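Local coordinates for protein 2-dehydro-3-deoxy-D-arabinonate dehydratase (Sulfolobus solfataricus, PDB 2Q18) that dehydrates 2-dehydro-3-deoxy-D-arabinonate to 2,5-dioxopentanoate with the help of a divalent metal ion, a step of pentose oxidation, and works as a homotetramer, at residues Y159-D164 with F190-V195. Sequence-based numbering, arbitrary orientation.
Sequences YTIMDD and FGPVIV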
loop_
_atom_site.group_PDB
_atom_site.type_symbol
_atom_site.label_atom_id
_atom_site.label_comp_id
_atom_site.label_asym_id
_atom_site.label_seq_id
_atom_site.Cartn_x
_atom_site.Cartn_y
_atom_site.Cartn_z
ATOM N N TYR A 159 25.408 8.852 14.806
ATOM C CA TYR A 159 26.023 7.944 15.776
ATOM C C TYR A 159 25.015 7.501 16.822
ATOM O O TYR A 159 24.079 8.233 17.146
ATOM C CB TYR A 159 27.200 8.622 16.493
ATOM C CG TYR A 159 28.332 9.043 15.586
ATOM C CD1 TYR A 159 29.447 8.224 15.411
ATOM C CD2 TYR A 159 28.293 10.263 14.905
ATOM C CE1 TYR A 159 30.497 8.606 14.579
ATOM C CE2 TYR A 159 29.336 10.652 14.065
ATOM C CZ TYR A 159 30.432 9.816 13.909
ATOM O OH TYR A 159 31.468 10.187 13.086
ATOM N N THR A 160 25.228 6.305 17.355
ATOM C CA THR A 160 24.368 5.752 18.390
ATOM C C THR A 160 25.176 4.788 19.271
ATOM O O THR A 160 26.329 4.464 18.960
ATOM C CB THR A 160 23.104 5.069 17.772
ATOM O OG1 THR A 160 22.098 4.890 18.776
ATOM C CG2 THR A 160 23.440 3.722 17.122
ATOM N N ILE A 161 24.577 4.354 20.375
ATOM C CA ILE A 161 25.174 3.331 21.229
ATOM C C ILE A 161 24.628 1.987 20.777
ATOM O O ILE A 161 23.429 1.861 20.560
ATOM C CB ILE A 161 24.783 3.538 22.716
ATOM C CG1 ILE A 161 25.116 4.961 23.175
ATOM C CG2 ILE A 161 25.446 2.478 23.607
ATOM C CD1 ILE A 161 24.406 5.379 24.463
ATOM N N MET A 162 25.488 0.984 20.634
ATOM C CA MET A 162 24.998 -0.368 20.360
ATOM C C MET A 162 25.579 -1.371 21.341
ATOM O O MET A 162 26.747 -1.280 21.716
ATOM C CB MET A 162 25.281 -0.808 18.907
ATOM C CG MET A 162 24.752 -2.223 18.538
ATOM S SD MET A 162 24.623 -2.573 16.742
ATOM C CE MET A 162 23.098 -1.701 16.381
ATOM N N ASP A 163 24.748 -2.327 21.742
ATOM C CA ASP A 163 25.202 -3.479 22.505
ATOM C C ASP A 163 25.230 -4.677 21.567
ATOM O O ASP A 163 24.182 -5.165 21.143
ATOM C CB ASP A 163 24.253 -3.734 23.684
ATOM C CG ASP A 163 24.734 -4.842 24.619
ATOM O OD1 ASP A 163 25.731 -5.530 24.308
ATOM O OD2 ASP A 163 24.094 -5.026 25.681
ATOM N N ASP A 164 26.434 -5.138 21.241
ATOM C CA ASP A 164 26.613 -6.364 20.472
ATOM C C ASP A 164 26.622 -7.537 21.453
ATOM O O ASP A 164 27.679 -7.953 21.930
ATOM C CB ASP A 164 27.915 -6.293 19.644
ATOM C CG ASP A 164 28.221 -7.584 18.878
ATOM O OD1 ASP A 164 27.430 -8.551 18.933
ATOM O OD2 ASP A 164 29.279 -7.637 18.214
ATOM N N PHE A 190 20.191 -0.931 20.569
ATOM C CA PHE A 190 20.763 0.372 20.230
ATOM C C PHE A 190 19.860 1.553 20.558
ATOM O O PHE A 190 18.644 1.416 20.655
ATOM C CB PHE A 190 21.238 0.423 18.761
ATOM C CG PHE A 190 20.121 0.467 17.750
ATOM C CD1 PHE A 190 19.699 1.683 17.215
ATOM C CD2 PHE A 190 19.511 -0.704 17.318
ATOM C CE1 PHE A 190 18.666 1.729 16.269
ATOM C CE2 PHE A 190 18.477 -0.667 16.378
ATOM C CZ PHE A 190 18.057 0.553 15.857
ATOM N N GLY A 191 20.483 2.717 20.705
ATOM C CA GLY A 191 19.788 3.937 21.078
ATOM C C GLY A 191 20.461 4.598 22.269
ATOM O O GLY A 191 21.669 4.433 22.466
ATOM N N PRO A 192 19.690 5.351 23.080
ATOM C CA PRO A 192 18.251 5.606 22.924
ATOM C C PRO A 192 17.946 6.596 21.800
ATOM O O PRO A 192 16.785 6.759 21.417
ATOM C CB PRO A 192 17.837 6.192 24.282
ATOM C CG PRO A 192 19.085 6.735 24.878
ATOM C CD PRO A 192 20.254 6.011 24.276
ATOM N N VAL A 193 18.990 7.243 21.291
ATOM C CA VAL A 193 18.875 8.215 20.211
ATOM C C VAL A 193 19.889 7.930 19.109
ATOM O O VAL A 193 20.875 7.214 19.319
ATOM C CB VAL A 193 19.097 9.675 20.707
ATOM C CG1 VAL A 193 17.968 10.129 21.635
ATOM C CG2 VAL A 193 20.468 9.829 21.391
ATOM N N ILE A 194 19.644 8.496 17.934
ATOM C CA ILE A 194 20.691 8.636 16.932
ATOM C C ILE A 194 21.041 10.111 16.884
ATOM O O ILE A 194 20.163 10.957 16.718
ATOM C CB ILE A 194 20.244 8.141 15.544
ATOM C CG1 ILE A 194 20.035 6.624 15.570
ATOM C CG2 ILE A 194 21.278 8.527 14.470
ATOM C CD1 ILE A 194 19.111 6.129 14.494
ATOM N N VAL A 195 22.320 10.423 17.055
ATOM C CA VAL A 195 22.756 11.809 16.994
ATOM C C VAL A 195 23.337 12.090 15.617
ATOM O O VAL A 195 24.073 11.269 15.066
ATOM C CB VAL A 195 23.759 12.182 18.133
ATOM C CG1 VAL A 195 23.200 11.766 19.502
ATOM C CG2 VAL A 195 25.139 11.562 17.903
#
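Y159 and V195 form an antiparallel hydrogen-bonded pair: Y159 N donates to V195 O and V195 N returns the bond to Y159 O, each at 2.8 Å. Y159 O also receives a CA-H...O contact from I194. Beyond the bend at P192, which follows a cis peptide bond, G191 N reaches I161 O at 3.1 Å, and F190 CA approaches the same oxygen from the neighbouring residue. Between these backbone links the hydroxyl of T160 spans the corner. With OG1 opposite its own backbone N (chi1 -163°), it donates to V193 O over 2.7 Å, tilted 31° from the carbonyl plane; T160 CB meets I194 CG1 at 4.1 Å. With an alanine in place of this threonine, V193 O would probably lose its hydroxyl donor and the bend be tied less firmly to the strand. Strands 156-167 and 188-195 are antiparallel neighbours in the FAH-family fold, and on the other side of 156-167 runs strand 140-150, which carries the magnesium ligands E143 and E145. A third magnesium ligand, D164, lies past the paired residues, its carboxylate salt-bridged to K118 and to the substrate-binding K182. Apolar contacts fall on both faces. On one, the M162 chain, bent at chi3 (-79°), brings its methyl CE to 3.7 Å from F190 CB, the two side chains crossing at a slant. Across the sheet, Y159 CB rests on V195 CG2, while the tyrosine ring has V195 O at its edge, near its plane. The I161 side chain lies against the carbonyl of G191, CB 3.2 Å from G191 O, with CD1 reaching P192 CD at 4.2 Å; it also touches I274 and I276 of strand 271-276. G191 itself takes up a backbone shape in which any side chain would collide with the carbonyl oxygen of F190.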